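Local coordinates for uncharacterized protein (Leptotrichia buccalis, PDB 3T8K) that is of unknown function but folds into a row of alpha-helical hairpins of the ankyrin-repeat type, at residues A[156-161]-A[171-176]; A[120-125]-A[134-139]; A[108-113]-A[144-149]. All coordinates share one frame; numbering follows the deposited sequence.

Interaction 1. Residues A[156-161]-A[171-176]; sequences TALEFV and KMMEDY
The closing helical hairpin of the chain, helix 157-162 against helix 167-180, is pinned by selenomethionine M173, whose side chain reaches L158 and V161. The two helical segments run close to antiparallel, at 155°, with their axes 10.5 Å apart. M173 spans this gap: CG stands anti to its carbonyl carbon and the chain runs on extended to SE, where a bend at chi3 (70°) lays the terminal methyl against the backbone of the facing helix. CE approaches L158 CA to 3.2 Å, short for two carbons, so the exact placing of the methyl is somewhat doubtful; it also lies 3.5 Å from L158 CB. The selenium meets a different neighbour, with V161 CG2 at 3.6 Å from M173 SE. The methyl of A157 adds a looser contact, its CB 4.1 Å from M173 CE. No hydrogen bond links the segments, and the contact is apolar, as expected for the inner face of an alpha-hairpin in an ankyrin-type array. F140 of the preceding helix 129-140 and L147 of the loop before helix 157-162 also touch M173, adding to its packing from outside the hairpin. At the exposed margin of the contact, E174 CG lies a loose 4.4 Å from L158 CD1. The start of helix 157-162 is fixed by a capping box. T156 OG1, at the N-cap, accepts from E159 N at 3.1 Å in a nearly straight bond, and T156 N returns a bond to E159 OE2 at 2.9 Å, met from above the carboxylate plane.

Interaction 2. Residues A[120-125]-A[134-139]; sequences KNIFNY and PLYKLI
I122 carries the apolar part of this contact, reaching from the 3-10 turn 120-124 toward L135, Y136 and I139 on one side of helix 129-140. Its CG1 lies between the backbone N and the carbonyl carbon (chi1 74°), and the chain then extends, bringing CD1 to 3.6 Å from I139 CD1, methyl to methyl. The same I122 CD1 sits at the edge of the Y136 ring, near its plane and 4.0 Å from CE1. The other branch meets L135 tip to tip, with I122 CG2 4.2 Å from L135 CD2. Among the aromatic groups, F123 CE1 comes within 4.1 Å of Y136 CE1, while I122 itself is flanked by rings of its own segment: its CG1 lies over the centre of the F123 ring and its CA over that of Y125. Polar contact across the segments passes through one water, which donates to I122 O at 2.8 Å and to Y136 OH at 2.9 Å. The same hydroxyl is hydrogen-bonded to E129, so the phenol end is held at two points. Around this buried patch, F83 of helix 79-85 packs on I122 and L135, helix 90-102 covers L135 through T94 and C97, and A169 of helix 167-180 touches both F123 and Y136, placing the turn between earlier and later layers of the helical array.

Interaction 3. Residues A[108-113]-A[144-149]; sequences TALYKP and GLQLLI
T108 and L145 bring two irregular loops together, their CA atoms 4.9 Å apart and neither segment forming a helix or strand. The backbone of G144, at phi 97°, presses its carbonyl against T108, with G144 O 3.4 Å from T108 CB. At these backbone angles any side chain on G144 would collide with the carbonyl oxygen of the residue before it, and would also crowd T108 CG2. T108 OG1 is hydrogen-bonded to D106 OD1, while the T108 carbonyl oxygen serves the other loop: Q146 NE2 donates to T108 O at 2.9 Å, with the oxygen nearly in the amide plane of Q146 and the donor tilted 29° from the carbonyl plane. Q146 reaches it with an extended chain, laid across L110, whose CG is 3.5 Å from Q146 NE2. A water doubles the link, donating to T108 O at 2.7 Å and accepting from Q146 N at 2.9 Å. A second water accepts from L110 N and, weakly, from Q146 NE2. Replacing Q146 by an alanine would probably leave T108 O without its direct amide donor and uncover one side of L110. Beyond it, L110 CD1 reaches I149 CG2 only loosely, at 4.3 Å. One direct hydrogen bond, one firm water bridge and a second, weaker one thus make the link polar and partly hydrated, at the surface.

In the fold
Interactions 1 and 2 lie in successive helical layers, their centres about 12 Å apart, and pack directly: M172 SE is 3.6 Å from Y136 CB, and V161 CG2 is 3.7 Å from F123 CD2. F160 also forms a cation-pi contact with K120. Interaction 3, about 12 Å from interaction 1 and 14 Å from interaction 2 between centres, joins the loops beside these helices; Y176 OH and L145 N lie 2.9 Å apart in a hydrogen bond, and I139 O is 3.3 Å from L145 CD1. With the function unknown, none of the contacts can be tied to an active site. F160 and N124 both pack on C164 of the second subunit, the residue that forms an interchain disulfide, which sets interactions 1 and 2 beside the dimer interface.

Interaction 1. Residues A[156-161]-A[171-176]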
loop_
_atom_site.group_PDB
_atom_site.type_symbol
_atom_site.label_atom_id
_atom_site.label_comp_id
_atom_site.label_asym_id
_atom_site.label_seq_id
_atom_site.Cartn_x
_atom_site.Cartn_y
_atom_site.Cartn_z
ATOM N N THR A 156 -11.500 -16.955 -7.334
ATOM C CA THR A 156 -11.795 -17.144 -5.909
ATOM C C THR A 156 -10.511 -17.125 -5.087
ATOM O O THR A 156 -9.408 -17.198 -5.634
ATOM C CB THR A 156 -12.518 -18.496 -5.633
ATOM O OG1 THR A 156 -11.649 -19.590 -5.952
ATOM C CG2 THR A 156 -13.795 -18.612 -6.448
ATOM N N ALA A 157 -10.649 -17.050 -3.767
ATOM C CA ALA A 157 -9.485 -17.081 -2.899
ATOM C C ALA A 157 -8.758 -18.418 -3.035
ATOM O O ALA A 157 -7.528 -18.466 -3.051
ATOM C CB ALA A 157 -9.888 -16.821 -1.443
ATOM N N LEU A 158 -9.516 -19.508 -3.128
ATOM C CA LEU A 158 -8.899 -20.819 -3.270
ATOM C C LEU A 158 -8.062 -20.860 -4.551
ATOM O O LEU A 158 -6.904 -21.276 -4.539
ATOM C CB LEU A 158 -9.956 -21.932 -3.277
ATOM C CG LEU A 158 -9.407 -23.352 -3.489
ATOM C CD1 LEU A 158 -8.543 -23.796 -2.316
ATOM C CD2 LEU A 158 -10.522 -24.361 -3.737
ATOM N N GLU A 159 -8.652 -20.407 -5.651
ATOM C CA GLU A 159 -7.956 -20.402 -6.932
ATOM C C GLU A 159 -6.629 -19.634 -6.879
ATOM O O GLU A 159 -5.638 -20.064 -7.474
ATOM C CB GLU A 159 -8.887 -19.886 -8.037
ATOM C CG GLU A 159 -9.971 -20.904 -8.413
ATOM C CD GLU A 159 -11.205 -20.293 -9.082
ATOM O OE1 GLU A 159 -12.141 -21.067 -9.390
ATOM O OE2 GLU A 159 -11.247 -19.057 -9.298
ATOM N N PHE A 160 -6.612 -18.517 -6.152
ATOM C CA PHE A 160 -5.410 -17.696 -5.985
ATOM C C PHE A 160 -4.318 -18.425 -5.214
ATOM O O PHE A 160 -3.151 -18.415 -5.600
ATOM C CB PHE A 160 -5.754 -16.382 -5.256
ATOM C CG PHE A 160 -4.562 -15.492 -4.982
ATOM C CD1 PHE A 160 -3.877 -14.872 -6.020
ATOM C CD2 PHE A 160 -4.153 -15.240 -3.675
ATOM C CE1 PHE A 160 -2.788 -14.040 -5.763
ATOM C CE2 PHE A 160 -3.074 -14.413 -3.408
ATOM C CZ PHE A 160 -2.386 -13.801 -4.447
ATOM N N VAL A 161 -4.700 -19.039 -4.102
ATOM C CA VAL A 161 -3.734 -19.716 -3.255
ATOM C C VAL A 161 -3.135 -20.921 -3.980
ATOM O O VAL A 161 -1.948 -21.216 -3.835
ATOM C CB VAL A 161 -4.368 -20.124 -1.906
ATOM C CG1 VAL A 161 -3.408 -20.979 -1.092
ATOM C CG2 VAL A 161 -4.779 -18.867 -1.126
ATOM N N LYS A 171 -3.561 -26.447 1.896
ATOM C CA LYS A 171 -4.060 -27.586 2.660
ATOM C C LYS A 171 -5.089 -27.136 3.689
ATOM O O LYS A 171 -6.144 -27.745 3.840
ATOM C CB LYS A 171 -2.900 -28.295 3.355
ATOM C CG LYS A 171 -3.312 -29.477 4.237
ATOM C CD LYS A 171 -4.295 -30.386 3.523
ATOM C CE LYS A 171 -4.823 -31.467 4.459
ATOM N NZ LYS A 171 -6.011 -32.141 3.877
HETATM N N MSE A 172 -4.780 -26.057 4.394
HETATM C CA MSE A 172 -5.685 -25.573 5.424
HETATM C C MSE A 172 -6.992 -25.034 4.840
HETATM O O MSE A 172 -8.052 -25.178 5.449
HETATM C CB MSE A 172 -4.985 -24.541 6.310
HETATM C CG MSE A 172 -3.857 -25.157 7.133
HETATM SE SE MSE A 172 -2.965 -23.862 8.277
HETATM C CE MSE A 172 -4.291 -23.773 9.697
HETATM N N MSE A 173 -6.925 -24.424 3.659
HETATM C CA MSE A 173 -8.137 -23.936 3.007
HETATM C C MSE A 173 -9.001 -25.091 2.523
HETATM O O MSE A 173 -10.223 -25.047 2.644
HETATM C CB MSE A 173 -7.810 -23.027 1.823
HETATM C CG MSE A 173 -7.536 -21.589 2.169
HETATM SE SE MSE A 173 -7.418 -20.608 0.491
HETATM C CE MSE A 173 -9.253 -20.682 -0.065
ATOM N N GLU A 174 -8.371 -26.115 1.946
ATOM C CA GLU A 174 -9.115 -27.290 1.515
ATOM C C GLU A 174 -9.787 -27.952 2.721
ATOM O O GLU A 174 -10.930 -28.415 2.632
ATOM C CB GLU A 174 -8.207 -28.271 0.752
ATOM C CG GLU A 174 -7.872 -27.801 -0.659
ATOM C CD GLU A 174 -6.714 -28.563 -1.274
ATOM O OE1 GLU A 174 -6.171 -29.472 -0.609
ATOM O OE2 GLU A 174 -6.345 -28.250 -2.425
ATOM N N ASP A 175 -9.087 -27.984 3.850
ATOM C CA ASP A 175 -9.653 -28.574 5.064
ATOM C C ASP A 175 -10.863 -27.769 5.541
ATOM O O ASP A 175 -11.852 -28.329 6.021
ATOM C CB ASP A 175 -8.618 -28.630 6.198
ATOM C CG ASP A 175 -7.556 -29.705 5.992
ATOM O OD1 ASP A 175 -7.682 -30.549 5.068
ATOM O OD2 ASP A 175 -6.586 -29.703 6.783
ATOM N N TYR A 176 -10.763 -26.447 5.428
ATOM C CA TYR A 176 -11.819 -25.539 5.887
ATOM C C TYR A 176 -13.054 -25.746 5.018
ATOM O O TYR A 176 -14.177 -25.846 5.509
ATOM C CB TYR A 176 -11.331 -24.093 5.775
ATOM C CG TYR A 176 -12.274 -23.036 6.315
ATOM C CD1 TYR A 176 -12.111 -22.527 7.595
ATOM C CD2 TYR A 176 -13.308 -22.533 5.534
ATOM C CE1 TYR A 176 -12.957 -21.550 8.093
ATOM C CE2 TYR A 176 -14.165 -21.560 6.019
ATOM C CZ TYR A 176 -13.983 -21.072 7.307
ATOM O OH TYR A 176 -14.820 -20.097 7.816
#

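Interaction 2. Residues A[120-125]-A[134-139]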
loop_
_atom_site.group_PDB
_atom_site.type_symbol
_atom_site.label_atom_id
_atom_site.label_comp_id
_atom_site.label_asym_id
_atom_site.label_seq_id
_atom_site.Cartn_x
_atom_site.Cartn_y
_atom_site.Cartn_z
ATOM N N LYS A 120 -6.121 -11.475 1.656
ATOM C CA LYS A 120 -5.509 -12.020 0.439
ATOM C C LYS A 120 -4.003 -11.757 0.360
ATOM O O LYS A 120 -3.243 -12.599 -0.129
ATOM C CB LYS A 120 -6.196 -11.485 -0.809
ATOM C CG LYS A 120 -5.494 -11.898 -2.092
ATOM C CD LYS A 120 -6.402 -11.712 -3.301
ATOM C CE LYS A 120 -5.693 -12.106 -4.580
ATOM N NZ LYS A 120 -6.646 -12.222 -5.715
ATOM N N ASN A 121 -3.564 -10.596 0.835
ATOM C CA ASN A 121 -2.148 -10.240 0.717
ATOM C C ASN A 121 -1.215 -11.156 1.516
ATOM O O ASN A 121 -0.027 -11.249 1.209
ATOM C CB ASN A 121 -1.909 -8.780 1.121
ATOM C CG ASN A 121 -0.556 -8.253 0.650
ATOM O OD1 ASN A 121 -0.155 -8.460 -0.498
ATOM N ND2 ASN A 121 0.151 -7.566 1.540
ATOM N N ILE A 122 -1.726 -11.836 2.539
ATOM C CA ILE A 122 -0.813 -12.631 3.363
ATOM C C ILE A 122 -0.188 -13.742 2.541
ATOM O O ILE A 122 0.887 -14.251 2.869
ATOM C CB ILE A 122 -1.474 -13.184 4.644
ATOM C CG1 ILE A 122 -2.414 -14.351 4.328
ATOM C CG2 ILE A 122 -2.176 -12.059 5.401
ATOM C CD1 ILE A 122 -2.984 -15.012 5.564
ATOM N N PHE A 123 -0.849 -14.095 1.451
ATOM C CA PHE A 123 -0.349 -15.166 0.594
ATOM C C PHE A 123 0.762 -14.650 -0.311
ATOM O O PHE A 123 1.388 -15.417 -1.043
ATOM C CB PHE A 123 -1.497 -15.802 -0.185
ATOM C CG PHE A 123 -2.619 -16.264 0.695
ATOM C CD1 PHE A 123 -2.404 -17.250 1.652
ATOM C CD2 PHE A 123 -3.878 -15.695 0.598
ATOM C CE1 PHE A 123 -3.430 -17.660 2.483
ATOM C CE2 PHE A 123 -4.908 -16.096 1.432
ATOM C CZ PHE A 123 -4.687 -17.088 2.367
ATOM N N ASN A 124 1.019 -13.348 -0.228
ATOM C CA ASN A 124 2.123 -12.727 -0.953
ATOM C C ASN A 124 3.354 -12.557 -0.082
ATOM O O ASN A 124 4.417 -12.161 -0.562
ATOM C CB ASN A 124 1.712 -11.353 -1.477
ATOM C CG ASN A 124 0.819 -11.440 -2.681
ATOM O OD1 ASN A 124 1.020 -12.285 -3.553
ATOM N ND2 ASN A 124 -0.177 -10.570 -2.740
ATOM N N TYR A 125 3.201 -12.825 1.208
ATOM C CA TYR A 125 4.276 -12.576 2.154
ATOM C C TYR A 125 5.513 -13.397 1.822
ATOM O O TYR A 125 5.427 -14.593 1.532
ATOM C CB TYR A 125 3.830 -12.890 3.582
ATOM C CG TYR A 125 2.885 -11.873 4.201
ATOM C CD1 TYR A 125 2.497 -10.720 3.518
ATOM C CD2 TYR A 125 2.384 -12.075 5.477
ATOM C CE1 TYR A 125 1.620 -9.791 4.107
ATOM C CE2 TYR A 125 1.517 -11.174 6.061
ATOM C CZ TYR A 125 1.142 -10.033 5.380
ATOM O OH TYR A 125 0.284 -9.151 5.993
ATOM N N PRO A 134 0.684 -19.643 13.088
ATOM C CA PRO A 134 -0.181 -19.022 14.098
ATOM C C PRO A 134 -1.246 -18.131 13.459
ATOM O O PRO A 134 -2.418 -18.226 13.831
ATOM C CB PRO A 134 0.799 -18.195 14.934
ATOM C CG PRO A 134 2.104 -18.917 14.784
ATOM C CD PRO A 134 2.111 -19.390 13.353
ATOM N N LEU A 135 -0.849 -17.291 12.504
ATOM C CA LEU A 135 -1.804 -16.438 11.804
ATOM C C LEU A 135 -2.834 -17.262 11.028
ATOM O O LEU A 135 -4.021 -16.963 11.066
ATOM C CB LEU A 135 -1.085 -15.431 10.888
ATOM C CG LEU A 135 -1.971 -14.539 10.023
ATOM C CD1 LEU A 135 -2.915 -13.722 10.909
ATOM C CD2 LEU A 135 -1.134 -13.607 9.132
ATOM N N TYR A 136 -2.380 -18.307 10.333
ATOM C CA TYR A 136 -3.282 -19.193 9.596
ATOM C C TYR A 136 -4.342 -19.795 10.529
ATOM O O TYR A 136 -5.523 -19.878 10.184
ATOM C CB TYR A 136 -2.497 -20.332 8.936
ATOM C CG TYR A 136 -1.692 -19.981 7.700
ATOM C CD1 TYR A 136 -1.930 -18.821 6.972
ATOM C CD2 TYR A 136 -0.699 -20.843 7.244
ATOM C CE1 TYR A 136 -1.189 -18.526 5.833
ATOM C CE2 TYR A 136 0.041 -20.556 6.114
ATOM C CZ TYR A 136 -0.206 -19.405 5.411
ATOM O OH TYR A 136 0.541 -19.134 4.290
ATOM N N LYS A 137 -3.909 -20.218 11.711
ATOM C CA LYS A 137 -4.813 -20.806 12.694
ATOM C C LYS A 137 -5.879 -19.820 13.151
ATOM O O LYS A 137 -7.045 -20.189 13.304
ATOM C CB LYS A 137 -4.032 -21.339 13.895
ATOM C CG LYS A 137 -3.224 -22.595 13.578
ATOM C CD LYS A 137 -2.547 -23.132 14.831
ATOM C CE LYS A 137 -1.802 -24.424 14.567
ATOM N NZ LYS A 137 -1.189 -24.925 15.827
ATOM N N LEU A 138 -5.471 -18.573 13.375
ATOM C CA LEU A 138 -6.401 -17.528 13.783
ATOM C C LEU A 138 -7.479 -17.373 12.724
ATOM O O LEU A 138 -8.673 -17.394 13.018
ATOM C CB LEU A 138 -5.669 -16.193 13.973
ATOM C CG LEU A 138 -4.817 -16.030 15.229
ATOM C CD1 LEU A 138 -4.020 -14.729 15.170
ATOM C CD2 LEU A 138 -5.700 -16.071 16.477
ATOM N N ILE A 139 -7.046 -17.219 11.478
ATOM C CA ILE A 139 -7.976 -16.990 10.386
ATOM C C ILE A 139 -8.931 -18.162 10.148
ATOM O O ILE A 139 -10.144 -17.973 10.084
ATOM C CB ILE A 139 -7.230 -16.621 9.092
ATOM C CG1 ILE A 139 -6.455 -15.312 9.297
ATOM C CG2 ILE A 139 -8.206 -16.492 7.936
ATOM C CD1 ILE A 139 -5.597 -14.919 8.109
HETATM O O HOH W 1 1.937 -16.770 3.372
#

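Interaction 3. Residues A[108-113]-A[144-149]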
loop_
_atom_site.group_PDB
_atom_site.type_symbol
_atom_site.label_atom_id
_atom_site.label_comp_id
_atom_site.label_asym_id
_atom_site.label_seq_id
_atom_site.Cartn_x
_atom_site.Cartn_y
_atom_site.Cartn_z
ATOM N N THR A 108 -14.548 -11.867 8.098
ATOM C CA THR A 108 -15.251 -12.581 7.015
ATOM C C THR A 108 -15.712 -11.653 5.895
ATOM O O THR A 108 -15.943 -12.085 4.771
ATOM C CB THR A 108 -16.479 -13.368 7.534
ATOM O OG1 THR A 108 -17.500 -12.454 7.954
ATOM C CG2 THR A 108 -16.095 -14.258 8.695
ATOM N N ALA A 109 -15.862 -10.372 6.207
ATOM C CA ALA A 109 -16.281 -9.402 5.201
ATOM C C ALA A 109 -15.238 -9.243 4.106
ATOM O O ALA A 109 -14.038 -9.212 4.379
ATOM C CB ALA A 109 -16.564 -8.052 5.863
ATOM N N LEU A 110 -15.702 -9.141 2.863
ATOM C CA LEU A 110 -14.822 -8.934 1.729
ATOM C C LEU A 110 -14.290 -7.522 1.690
ATOM O O LEU A 110 -14.804 -6.634 2.371
ATOM C CB LEU A 110 -15.568 -9.216 0.425
ATOM C CG LEU A 110 -16.051 -10.657 0.310
ATOM C CD1 LEU A 110 -16.592 -10.934 -1.087
ATOM C CD2 LEU A 110 -14.915 -11.592 0.654
ATOM N N TYR A 111 -13.234 -7.320 0.914
ATOM C CA TYR A 111 -12.809 -5.971 0.576
ATOM C C TYR A 111 -13.609 -5.700 -0.682
ATOM O O TYR A 111 -13.330 -6.273 -1.734
ATOM C CB TYR A 111 -11.300 -5.915 0.303
ATOM C CG TYR A 111 -10.830 -4.585 -0.260
ATOM C CD1 TYR A 111 -10.882 -3.430 0.513
ATOM C CD2 TYR A 111 -10.327 -4.487 -1.551
ATOM C CE1 TYR A 111 -10.454 -2.216 0.014
ATOM C CE2 TYR A 111 -9.903 -3.260 -2.067
ATOM C CZ TYR A 111 -9.971 -2.135 -1.277
ATOM O OH TYR A 111 -9.552 -0.908 -1.758
ATOM N N LYS A 112 -14.638 -4.868 -0.570
ATOM C CA LYS A 112 -15.616 -4.720 -1.655
ATOM C C LYS A 112 -15.079 -4.255 -3.022
ATOM O O LYS A 112 -15.421 -4.841 -4.044
ATOM C CB LYS A 112 -16.802 -3.855 -1.207
ATOM C CG LYS A 112 -17.728 -4.587 -0.247
ATOM C CD LYS A 112 -18.692 -3.644 0.452
ATOM C CE LYS A 112 -19.331 -4.326 1.660
ATOM N NZ LYS A 112 -19.935 -3.344 2.610
ATOM N N PRO A 113 -14.235 -3.215 -3.047
ATOM C CA PRO A 113 -13.817 -2.682 -4.351
ATOM C C PRO A 113 -13.277 -3.741 -5.316
ATOM O O PRO A 113 -13.448 -3.600 -6.528
ATOM C CB PRO A 113 -12.734 -1.666 -3.973
ATOM C CG PRO A 113 -13.170 -1.174 -2.635
ATOM C CD PRO A 113 -13.706 -2.404 -1.934
ATOM N N GLY A 144 -17.345 -18.677 8.481
ATOM C CA GLY A 144 -17.836 -17.694 7.525
ATOM C C GLY A 144 -16.846 -17.123 6.521
ATOM O O GLY A 144 -17.169 -16.171 5.809
ATOM N N LEU A 145 -15.643 -17.682 6.440
ATOM C CA LEU A 145 -14.699 -17.223 5.420
ATOM C C LEU A 145 -15.262 -17.477 4.019
ATOM O O LEU A 145 -15.827 -18.537 3.745
ATOM C CB LEU A 145 -13.332 -17.892 5.578
ATOM C CG LEU A 145 -12.634 -17.670 6.923
ATOM C CD1 LEU A 145 -11.326 -18.456 6.997
ATOM C CD2 LEU A 145 -12.398 -16.193 7.172
ATOM N N GLN A 146 -15.111 -16.497 3.136
ATOM C CA GLN A 146 -15.694 -16.575 1.803
ATOM C C GLN A 146 -14.624 -17.001 0.808
ATOM O O GLN A 146 -14.102 -16.189 0.040
ATOM C CB GLN A 146 -16.306 -15.223 1.420
ATOM C CG GLN A 146 -17.388 -14.764 2.387
ATOM C CD GLN A 146 -18.116 -13.521 1.917
ATOM O OE1 GLN A 146 -18.820 -13.545 0.909
ATOM N NE2 GLN A 146 -17.955 -12.426 2.653
ATOM N N LEU A 147 -14.298 -18.287 0.835
ATOM C CA LEU A 147 -13.169 -18.813 0.072
ATOM C C LEU A 147 -13.491 -19.200 -1.376
ATOM O O LEU A 147 -12.574 -19.415 -2.167
ATOM C CB LEU A 147 -12.546 -20.016 0.795
ATOM C CG LEU A 147 -12.103 -19.871 2.258
ATOM C CD1 LEU A 147 -11.403 -21.152 2.709
ATOM C CD2 LEU A 147 -11.189 -18.669 2.457
ATOM N N LEU A 148 -14.775 -19.284 -1.718
ATOM C CA LEU A 148 -15.202 -19.763 -3.035
ATOM C C LEU A 148 -16.054 -18.736 -3.759
ATOM O O LEU A 148 -16.880 -19.075 -4.604
ATOM C CB LEU A 148 -15.986 -21.070 -2.899
ATOM C CG LEU A 148 -15.144 -22.212 -2.346
ATOM C CD1 LEU A 148 -16.012 -23.447 -2.093
ATOM C CD2 LEU A 148 -14.002 -22.519 -3.296
ATOM N N ILE A 149 -15.848 -17.476 -3.411
ATOM C CA ILE A 149 -16.558 -16.384 -4.039
ATOM C C ILE A 149 -15.639 -15.725 -5.058
ATOM O O ILE A 149 -14.510 -15.362 -4.735
ATOM C CB ILE A 149 -16.978 -15.336 -2.987
ATOM C CG1 ILE A 149 -17.740 -16.006 -1.840
ATOM C CG2 ILE A 149 -17.806 -14.234 -3.629
ATOM C CD1 ILE A 149 -19.201 -16.229 -2.123
HETATM O O HOH W 2 -14.119 -13.873 3.959
HETATM O O HOH W 3 -18.738 -9.162 2.192
#